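Local coordinates for protein pectate lyase/Amb allergen (Acidovorax citrulli, PDB 4HWV) that probably cleaves pectate, a plant cell-wall polysaccharide, by calcium-dependent lyase chemistry, as a secreted member of polysaccharide lyase family 1, at residues A48-L53 / R156-I161; W134-T139 / T261-D266; Q336-V341 / N351-T356. One frame throughout, in Å; residues are numbered along the deposited sequence. Where two conformers were deposited one is given.

Interaction 1: A48-L53 / R156-I161; sequences ANRNEL and RRVVTI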
loop_
_atom_site.group_PDB
_atom_site.type_symbol
_atom_site.label_atom_id
_atom_site.label_comp_id
_atom_site.label_asym_id
_atom_site.label_seq_id
_atom_site.Cartn_x
_atom_site.Cartn_y
_atom_site.Cartn_z
ATOM N N ALA A 48 -16.113 -0.296 -16.933
ATOM C CA ALA A 48 -15.774 -0.933 -15.659
ATOM C C ALA A 48 -14.552 -1.853 -15.761
ATOM O O ALA A 48 -14.175 -2.503 -14.780
ATOM C CB ALA A 48 -16.982 -1.710 -15.103
ATOM N N ASN A 49 -13.925 -1.910 -16.936
ATOM C CA ASN A 49 -12.722 -2.723 -17.108
ATOM C C ASN A 49 -11.925 -2.210 -18.292
ATOM O O ASN A 49 -12.381 -1.310 -19.035
ATOM C CB ASN A 49 -13.076 -4.223 -17.251
ATOM C CG ASN A 49 -13.860 -4.523 -18.520
ATOM O OD1 ASN A 49 -13.392 -4.242 -19.616
ATOM N ND2 ASN A 49 -15.044 -5.136 -18.373
ATOM N N ARG A 50 -10.729 -2.761 -18.470
ATOM C CA ARG A 50 -9.802 -2.270 -19.469
ATOM C C ARG A 50 -10.349 -2.400 -20.895
ATOM O O ARG A 50 -10.162 -1.505 -21.730
ATOM C CB ARG A 50 -8.480 -3.020 -19.335
ATOM C CG ARG A 50 -7.391 -2.594 -20.341
ATOM C CD ARG A 50 -6.062 -3.349 -20.113
ATOM N NE ARG A 50 -5.046 -2.931 -21.073
ATOM C CZ ARG A 50 -4.984 -3.381 -22.329
ATOM N NH1 ARG A 50 -5.877 -4.280 -22.766
ATOM N NH2 ARG A 50 -4.041 -2.917 -23.153
ATOM N N ASN A 51 -11.014 -3.521 -21.183
ATOM C CA ASN A 51 -11.577 -3.716 -22.516
ATOM C C ASN A 51 -12.645 -2.672 -22.840
ATOM O O ASN A 51 -12.642 -2.077 -23.927
ATOM C CB ASN A 51 -12.170 -5.121 -22.686
ATOM C CG ASN A 51 -11.108 -6.210 -22.780
ATOM O OD1 ASN A 51 -9.954 -5.947 -23.072
ATOM N ND2 ASN A 51 -11.521 -7.454 -22.591
ATOM N N GLU A 52 -13.557 -2.440 -21.897
ATOM C CA GLU A 52 -14.616 -1.449 -22.108
ATOM C C GLU A 52 -14.063 -0.045 -22.260
ATOM O O GLU A 52 -14.518 0.730 -23.102
ATOM C CB GLU A 52 -15.613 -1.484 -20.962
ATOM C CG GLU A 52 -16.419 -2.801 -20.893
ATOM C CD GLU A 52 -17.371 -2.851 -19.715
ATOM O OE1 GLU A 52 -17.379 -1.915 -18.900
ATOM O OE2 GLU A 52 -18.139 -3.830 -19.607
ATOM N N LEU A 53 -13.060 0.284 -21.448
ATOM C CA LEU A 53 -12.420 1.597 -21.548
ATOM C C LEU A 53 -11.809 1.792 -22.948
ATOM O O LEU A 53 -12.015 2.826 -23.596
ATOM C CB LEU A 53 -11.340 1.724 -20.470
ATOM C CG LEU A 53 -10.476 2.979 -20.586
ATOM C CD1 LEU A 53 -11.263 4.277 -20.437
ATOM C CD2 LEU A 53 -9.391 2.922 -19.516
ATOM N N ARG A 156 4.509 -2.434 -21.708
ATOM C CA ARG A 156 4.212 -1.108 -22.246
ATOM C C ARG A 156 2.949 -1.122 -23.104
ATOM O O ARG A 156 2.075 -0.260 -22.969
ATOM C CB ARG A 156 5.394 -0.601 -23.061
ATOM C CG ARG A 156 5.185 0.808 -23.568
ATOM C CD ARG A 156 6.327 1.252 -24.470
ATOM N NE ARG A 156 7.622 1.418 -23.792
ATOM C CZ ARG A 156 8.010 2.516 -23.143
ATOM N NH1 ARG A 156 7.196 3.555 -23.021
ATOM N NH2 ARG A 156 9.226 2.580 -22.613
ATOM N N ARG A 157 2.839 -2.131 -23.967
ATOM C CA ARG A 157 1.709 -2.230 -24.880
ATOM C C ARG A 157 0.399 -2.617 -24.179
ATOM O O ARG A 157 -0.692 -2.412 -24.729
ATOM C CB ARG A 157 2.058 -3.196 -26.000
ATOM C CG ARG A 157 3.204 -2.630 -26.881
ATOM C CD ARG A 157 3.797 -3.614 -27.883
ATOM N NE ARG A 157 2.820 -3.936 -28.907
ATOM C CZ ARG A 157 2.284 -5.140 -29.051
ATOM N NH1 ARG A 157 2.669 -6.115 -28.246
ATOM N NH2 ARG A 157 1.379 -5.368 -30.002
ATOM N N VAL A 158 0.493 -3.118 -22.951
ATOM C CA VAL A 158 -0.685 -3.433 -22.164
ATOM C C VAL A 158 -1.107 -2.235 -21.305
ATOM O O VAL A 158 -2.272 -1.850 -21.292
ATOM C CB VAL A 158 -0.405 -4.663 -21.274
ATOM C CG1 VAL A 158 -1.533 -4.905 -20.285
ATOM C CG2 VAL A 158 -0.213 -5.890 -22.143
ATOM N N VAL A 159 -0.165 -1.662 -20.557
ATOM C CA VAL A 159 -0.546 -0.702 -19.530
ATOM C C VAL A 159 -0.707 0.722 -20.063
ATOM O O VAL A 159 -1.270 1.571 -19.370
ATOM C CB VAL A 159 0.431 -0.686 -18.314
ATOM C CG1 VAL A 159 0.557 -2.088 -17.710
ATOM C CG2 VAL A 159 1.800 -0.106 -18.699
ATOM N N THR A 160 -0.196 0.988 -21.271
ATOM C CA THR A 160 -0.324 2.317 -21.877
ATOM C C THR A 160 -1.601 2.398 -22.705
ATOM O O THR A 160 -1.823 1.546 -23.572
ATOM C CB THR A 160 0.867 2.635 -22.789
ATOM O OG1 THR A 160 2.081 2.429 -22.068
ATOM C CG2 THR A 160 0.824 4.069 -23.223
ATOM N N ILE A 161 -2.421 3.418 -22.439
ATOM C CA ILE A 161 -3.734 3.546 -23.048
ATOM C C ILE A 161 -3.813 4.876 -23.795
ATOM O O ILE A 161 -3.651 5.946 -23.190
ATOM C CB ILE A 161 -4.850 3.511 -21.972
ATOM C CG1 ILE A 161 -4.758 2.251 -21.100
ATOM C CG2 ILE A 161 -6.220 3.646 -22.630
ATOM C CD1 ILE A 161 -5.013 0.939 -21.837
#

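Interaction 2: W134-T139 / T261-D266; sequences WGNART and TVHGTD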
loop_
_atom_site.group_PDB
_atom_site.type_symbol
_atom_site.label_atom_id
_atom_site.label_comp_id
_atom_site.label_asym_id
_atom_site.label_seq_id
_atom_site.Cartn_x
_atom_site.Cartn_y
_atom_site.Cartn_z
ATOM N N TRP A 134 29.867 -4.957 -14.470
ATOM C CA TRP A 134 29.694 -4.246 -15.738
ATOM C C TRP A 134 30.430 -2.918 -15.766
ATOM O O TRP A 134 30.759 -2.407 -16.832
ATOM C CB TRP A 134 28.205 -3.982 -15.969
ATOM C CG TRP A 134 27.874 -3.438 -17.321
ATOM C CD1 TRP A 134 27.658 -2.129 -17.650
ATOM C CD2 TRP A 134 27.698 -4.191 -18.537
ATOM N NE1 TRP A 134 27.367 -2.019 -18.997
ATOM C CE2 TRP A 134 27.392 -3.269 -19.563
ATOM C CE3 TRP A 134 27.803 -5.552 -18.858
ATOM C CZ2 TRP A 134 27.171 -3.665 -20.894
ATOM C CZ3 TRP A 134 27.574 -5.946 -20.181
ATOM C CH2 TRP A 134 27.265 -5.004 -21.181
ATOM N N GLY A 135 30.686 -2.360 -14.588
ATOM C CA GLY A 135 31.187 -1.004 -14.486
ATOM C C GLY A 135 30.141 0.032 -14.856
ATOM O O GLY A 135 28.931 -0.265 -14.963
ATOM N N ASN A 136 30.609 1.255 -15.081
ATOM C CA ASN A 136 29.735 2.397 -15.299
ATOM C C ASN A 136 30.086 3.177 -16.561
ATOM O O ASN A 136 29.599 4.298 -16.776
ATOM C CB ASN A 136 29.780 3.305 -14.080
ATOM C CG ASN A 136 29.275 2.613 -12.836
ATOM O OD1 ASN A 136 30.043 2.015 -12.076
ATOM N ND2 ASN A 136 27.969 2.668 -12.625
ATOM N N ALA A 137 30.901 2.567 -17.412
ATOM C CA ALA A 137 31.416 3.258 -18.584
ATOM C C ALA A 137 30.544 3.126 -19.813
ATOM O O ALA A 137 30.783 3.805 -20.811
ATOM C CB ALA A 137 32.836 2.794 -18.895
ATOM N N ARG A 138 29.534 2.259 -19.752
ATOM C CA ARG A 138 28.634 2.117 -20.881
ATOM C C ARG A 138 27.283 1.629 -20.410
ATOM O O ARG A 138 27.160 1.044 -19.330
ATOM C CB ARG A 138 29.213 1.144 -21.912
ATOM C CG ARG A 138 29.442 -0.253 -21.368
ATOM C CD ARG A 138 30.098 -1.171 -22.399
ATOM N NE ARG A 138 30.352 -2.498 -21.843
ATOM C CZ ARG A 138 30.287 -3.631 -22.538
ATOM N NH1 ARG A 138 29.964 -3.615 -23.822
ATOM N NH2 ARG A 138 30.535 -4.787 -21.941
ATOM N N THR A 139 26.276 1.885 -21.232
ATOM C CA THR A 139 24.926 1.413 -20.998
ATOM C C THR A 139 24.888 -0.114 -21.102
ATOM O O THR A 139 25.813 -0.737 -21.640
ATOM C CB THR A 139 23.986 2.028 -22.022
ATOM O OG1 THR A 139 24.496 1.754 -23.332
ATOM C CG2 THR A 139 23.918 3.548 -21.820
ATOM N N THR A 261 30.796 -2.391 -2.836
ATOM C CA THR A 261 31.391 -1.068 -2.988
ATOM C C THR A 261 32.310 -1.070 -4.200
ATOM O O THR A 261 33.181 -1.932 -4.334
ATOM C CB THR A 261 32.152 -0.663 -1.718
ATOM O OG1 THR A 261 31.209 -0.585 -0.635
ATOM C CG2 THR A 261 32.840 0.686 -1.910
ATOM N N VAL A 262 32.095 -0.114 -5.100
ATOM C CA VAL A 262 32.833 -0.040 -6.348
ATOM C C VAL A 262 33.155 1.432 -6.557
ATOM O O VAL A 262 32.285 2.286 -6.366
ATOM C CB VAL A 262 31.988 -0.598 -7.552
ATOM C CG1 VAL A 262 32.833 -0.644 -8.821
ATOM C CG2 VAL A 262 31.410 -1.992 -7.250
ATOM N N HIS A 263 34.400 1.727 -6.928
ATOM C CA HIS A 263 34.891 3.108 -7.044
ATOM C C HIS A 263 34.412 4.024 -5.905
ATOM O O HIS A 263 33.951 5.141 -6.130
ATOM C CB HIS A 263 34.625 3.714 -8.442
ATOM C CG HIS A 263 33.201 3.627 -8.890
ATOM N ND1 HIS A 263 32.211 4.438 -8.379
ATOM C CD2 HIS A 263 32.600 2.837 -9.812
ATOM C CE1 HIS A 263 31.058 4.139 -8.949
ATOM N NE2 HIS A 263 31.266 3.170 -9.826
ATOM N N GLY A 264 34.510 3.519 -4.677
ATOM C CA GLY A 264 34.204 4.311 -3.501
ATOM C C GLY A 264 32.726 4.426 -3.173
ATOM O O GLY A 264 32.360 5.029 -2.157
ATOM N N THR A 265 31.869 3.848 -4.011
ATOM C CA THR A 265 30.433 4.018 -3.847
ATOM C C THR A 265 29.811 2.790 -3.203
ATOM O O THR A 265 29.966 1.674 -3.691
ATOM C CB THR A 265 29.747 4.324 -5.197
ATOM O OG1 THR A 265 30.187 5.611 -5.648
ATOM C CG2 THR A 265 28.231 4.331 -5.065
ATOM N N ASP A 266 29.137 3.000 -2.077
ATOM C CA ASP A 266 28.349 1.960 -1.443
ATOM C C ASP A 266 27.065 1.795 -2.253
ATOM O O ASP A 266 26.128 2.603 -2.143
ATOM C CB ASP A 266 28.034 2.357 0.001
ATOM C CG ASP A 266 27.228 1.305 0.749
ATOM O OD1 ASP A 266 26.657 0.399 0.118
ATOM O OD2 ASP A 266 27.157 1.389 1.997
#

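Interaction 3: Q336-V341 / N351-T356; sequences QRQARV and NYYENT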
loop_
_atom_site.group_PDB
_atom_site.type_symbol
_atom_site.label_atom_id
_atom_site.label_comp_id
_atom_site.label_asym_id
_atom_site.label_seq_id
_atom_site.Cartn_x
_atom_site.Cartn_y
_atom_site.Cartn_z
ATOM N N GLN A 336 10.066 15.028 -4.833
ATOM C CA GLN A 336 10.720 16.012 -5.698
ATOM C C GLN A 336 9.921 16.226 -6.975
ATOM O O GLN A 336 8.866 15.602 -7.176
ATOM C CB GLN A 336 12.156 15.580 -6.036
ATOM C CG GLN A 336 12.231 14.236 -6.767
ATOM C CD GLN A 336 13.648 13.751 -6.939
ATOM O OE1 GLN A 336 14.496 14.479 -7.455
ATOM N NE2 GLN A 336 13.919 12.524 -6.487
ATOM N N ARG A 337 10.426 17.115 -7.829
ATOM C CA ARG A 337 9.729 17.498 -9.062
ATOM C C ARG A 337 8.308 17.967 -8.772
ATOM O O ARG A 337 7.335 17.466 -9.344
ATOM C CB ARG A 337 9.702 16.370 -10.093
ATOM C CG ARG A 337 11.066 15.864 -10.498
ATOM C CD ARG A 337 10.891 15.006 -11.755
ATOM N NE ARG A 337 12.114 14.305 -12.143
ATOM C CZ ARG A 337 12.153 13.273 -12.979
ATOM N NH1 ARG A 337 11.033 12.761 -13.483
ATOM N NH2 ARG A 337 13.322 12.746 -13.304
ATOM N N GLN A 338 8.179 18.958 -7.902
ATOM C CA GLN A 338 6.851 19.446 -7.573
ATOM C C GLN A 338 6.726 20.968 -7.768
ATOM O O GLN A 338 6.469 21.698 -6.817
ATOM C CB GLN A 338 6.388 18.946 -6.181
ATOM C CG GLN A 338 7.337 19.208 -4.997
ATOM C CD GLN A 338 7.030 18.330 -3.787
ATOM O OE1 GLN A 338 5.866 18.178 -3.375
ATOM N NE2 GLN A 338 8.073 17.768 -3.189
ATOM N N ALA A 339 6.874 21.470 -9.001
ATOM C CA ALA A 339 7.155 20.742 -10.245
ATOM C C ALA A 339 8.583 21.055 -10.705
ATOM O O ALA A 339 9.153 22.083 -10.304
ATOM C CB ALA A 339 6.156 21.162 -11.340
ATOM N N ARG A 340 9.145 20.200 -11.557
ATOM C CA ARG A 340 10.442 20.485 -12.168
ATOM C C ARG A 340 10.200 21.052 -13.567
ATOM O O ARG A 340 9.670 20.352 -14.438
ATOM C CB ARG A 340 11.310 19.228 -12.262
ATOM C CG ARG A 340 12.758 19.519 -12.629
ATOM C CD ARG A 340 13.489 18.311 -13.242
ATOM N NE ARG A 340 14.936 18.552 -13.254
ATOM C CZ ARG A 340 15.551 19.367 -14.116
ATOM N NH1 ARG A 340 14.861 20.006 -15.057
ATOM N NH2 ARG A 340 16.867 19.557 -14.025
ATOM N N VAL A 341 10.570 22.315 -13.785
ATOM C CA VAL A 341 10.156 23.027 -14.995
ATOM C C VAL A 341 11.289 23.425 -15.935
ATOM O O VAL A 341 12.129 24.274 -15.592
ATOM C CB VAL A 341 9.357 24.283 -14.629
ATOM C CG1 VAL A 341 8.928 24.998 -15.904
ATOM C CG2 VAL A 341 8.160 23.902 -13.748
ATOM N N ASN A 351 -1.480 26.172 -3.987
ATOM C CA ASN A 351 -1.308 24.755 -3.684
ATOM C C ASN A 351 -0.839 24.596 -2.240
ATOM O O ASN A 351 -0.264 25.524 -1.665
ATOM C CB ASN A 351 -0.288 24.124 -4.631
ATOM C CG ASN A 351 -0.676 24.295 -6.071
ATOM O OD1 ASN A 351 -1.604 23.639 -6.562
ATOM N ND2 ASN A 351 -0.005 25.216 -6.758
ATOM N N TYR A 352 -1.127 23.435 -1.660
ATOM C CA TYR A 352 -0.681 23.100 -0.312
ATOM C C TYR A 352 0.292 21.936 -0.407
ATOM O O TYR A 352 -0.090 20.823 -0.786
ATOM C CB TYR A 352 -1.874 22.700 0.554
ATOM C CG TYR A 352 -1.523 22.214 1.942
ATOM C CD1 TYR A 352 -0.440 22.736 2.643
ATOM C CD2 TYR A 352 -2.303 21.260 2.572
ATOM C CE1 TYR A 352 -0.134 22.296 3.919
ATOM C CE2 TYR A 352 -2.002 20.810 3.850
ATOM C CZ TYR A 352 -0.918 21.340 4.515
ATOM O OH TYR A 352 -0.625 20.922 5.795
ATOM N N TYR A 353 1.552 22.209 -0.074
ATOM C CA TYR A 353 2.593 21.196 0.008
ATOM C C TYR A 353 2.699 20.740 1.450
ATOM O O TYR A 353 2.793 21.567 2.360
ATOM C CB TYR A 353 3.932 21.801 -0.377
ATOM C CG TYR A 353 4.076 22.271 -1.806
ATOM C CD1 TYR A 353 3.578 23.515 -2.227
ATOM C CD2 TYR A 353 4.767 21.495 -2.732
ATOM C CE1 TYR A 353 3.766 23.947 -3.540
ATOM C CE2 TYR A 353 4.950 21.915 -4.036
ATOM C CZ TYR A 353 4.464 23.143 -4.437
ATOM O OH TYR A 353 4.652 23.567 -5.731
ATOM N N GLU A 354 2.726 19.431 1.654
ATOM C CA GLU A 354 2.739 18.867 2.989
ATOM C C GLU A 354 3.622 17.631 3.025
ATOM O O GLU A 354 3.336 16.636 2.344
ATOM C CB GLU A 354 1.313 18.512 3.430
ATOM C CG GLU A 354 1.230 17.942 4.844
ATOM C CD GLU A 354 -0.173 17.529 5.276
ATOM O OE1 GLU A 354 -1.087 17.493 4.426
ATOM O OE2 GLU A 354 -0.347 17.224 6.469
ATOM N N ASN A 355 4.692 17.682 3.814
ATOM C CA ASN A 355 5.618 16.555 3.896
ATOM C C ASN A 355 6.524 16.744 5.104
ATOM O O ASN A 355 6.378 17.715 5.873
ATOM C CB ASN A 355 6.448 16.430 2.599
ATOM C CG ASN A 355 6.947 14.995 2.336
ATOM O OD1 ASN A 355 6.902 14.143 3.223
ATOM N ND2 ASN A 355 7.462 14.744 1.129
ATOM N N THR A 356 7.457 15.812 5.263
ATOM C CA THR A 356 8.528 15.945 6.231
ATOM C C THR A 356 9.855 15.663 5.550
ATOM O O THR A 356 9.906 14.936 4.562
ATOM C CB THR A 356 8.338 14.989 7.413
ATOM O OG1 THR A 356 9.430 15.165 8.332
ATOM C CG2 THR A 356 8.287 13.528 6.958
#

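Interaction 1: A48-L53 / R156-I161
Arg-50 reaches across from the first turn of helix 50-57 and spends two nitrogens on one backbone acceptor, the carbonyl oxygen of Val-158. NE donates at 3.0 Å and NH2 at 2.8 Å to Val-158 O, a side-on grip that fixes the rotation of the guanidinium. The two bonds use the oxygen differently: NH2 sits on a lone pair in the carbonyl plane, whereas NE is tilted 27° from that plane. Chi1 to chi3 of Arg-50 all lie near 180°, and this full extension carries NE and NH2 out to Val-158 O. Val-158 CG1 covers one face of the guanidinium, and Ile-161 CD1 packs obliquely, 3.9 Å from Arg-50 NE.

The buried donors are well provided for, since NH2 also bonds to Gly-68 O and NH1 is hydrogen-bonded outside the contact. At the start of the same helix, Asn-49 OD1 accepts from Glu-52 N at 2.9 Å as the N-cap bond, while Glu-52 OE1 takes the N-H of Ala-48. On the other side of the contact, Arg-156 O accepts from both N and OG1 of Thr-160.

Val-158 lies in the last turn of helix 143-159, where a positive side chain would probably also suit the helix dipole. An arginine side chain bound to a main-chain carbonyl of that turn thus joins two helices at the N-terminal end of a right-handed parallel beta-helix.

Interaction 2: W134-T139 / T261-D266
Asn-136 and His-263 meet through one side-chain hydrogen bond, which ties the loop after helix 131-134 to the tip of a beta-hairpin whose two-residue loop is a type I' turn. The hairpin is defined by its backbone: Val-262 N donates to Thr-265 O at 3.1 Å, and Thr-265 N returns a bond to Val-262 O at 2.9 Å. His-263 and Gly-264 occupy the two central positions of the turn, both with positive phi.

The tight part of the contact is small. His-263 NE2 donates to Asn-136 OD1 over 2.8 Å, with the oxygen lying at the edge of the imidazole and close to its plane. The bond is moderately bent, its N-H...acceptor angle being 150°. From the amide side the fit is less regular, because NE2 stands above the carbonyl plane, 56° out of it, and not on a lone pair. The two flat groups are turned 77° against each other, so they meet nearly at right angles and do not stack. The first torsion of His-263 leaves CG flanked by both main-chain neighbours of CA, and from there the ring reaches toward the loop. Asn-136 is also held by its other amide atom, ND2 bonding to Pro-214 O.

Beyond this bond the contact is loose: only 77 Å² is buried in total, and His-263 remains exposed. The stronger packing of residues 134-139 is internal to the loop and faces away from the hairpin. There Trp-134 NE1 donates to Arg-138 O at 3.1 Å, with the oxygen in the indole plane. The Arg-138 guanidinium folds back over the same indole, and Trp-134 CZ2 lies 3.4 Å above the centre of the Arg-138 guanidinium.

Interaction 3: Q336-V341 / N351-T356
Gln-338 and Tyr-353 face each other in the interior of the right-handed parallel beta-helix, joining residues 336-341 to strand 345-356. Strand 340-341 pairs with 302-306 and 369-371, strand 345-356 with 324-327, 330-332 and 376-387, so the contact spans the interior between two faces. Tyr-353 also meets Phe-331 from strand 330-332 and Val-384 from strand 376-387.

Followed outward from the backbone, the Gln-338 side chain runs past the tyrosine ring in the opposite direction. CB begins the contact at 3.9 Å from Tyr-353 CE2. CG comes nearer to the same ring atom, at 3.7 Å, placed there by a chi1 of 53° that folds it back over its own main chain. Beyond CG the chain is extended, and CD has moved on to Tyr-353 CD2, 4.0 Å away. OE1 ends alongside the ring, 3.6 Å from CD2. The amide plane makes 54° with the ring plane, an inclined packing with neither parallel nor perpendicular overlap. The other branch of the amide belongs elsewhere: NE2 donates to Ala-367 O and Leu-334 O, and this pair of bonds fixes the amide's rotation in the buried interior.

The backbone of Gln-338 supplies the polar half of the contact. The peptide bond between Gln-338 and Ala-339 is cis, and the carbonyl oxygen that precedes Ala-339 lies at the edge of the tyrosine ring, near its plane. Tyr-353 OH donates to Gln-338 O at 2.8 Å, with the hydroxyl tilted 29° from the carbonyl plane.

How the interactions relate
The three contacts are separate from one another: the nearest atoms are about 15 Å apart between interactions 1 and 2, 14 Å between 1 and 3, and 16 Å between 2 and 3. Along the chain, the segments of interactions 1 and 2 alternate, whereas interaction 3 follows both. Interactions 1 and 3 lie on opposite sides of the chain's centre, and neither touches the calcium site formed by Asp-227, Asp-278 and Asp-282. The Ile-161 side chain is about 11 Å from that of Asp-227, and that of Ala-339 about 9 Å from that of Asp-282 and 13 Å from the calcium ion. Interaction 2 stays peripheral, its centre about 31 Å from that of the chain.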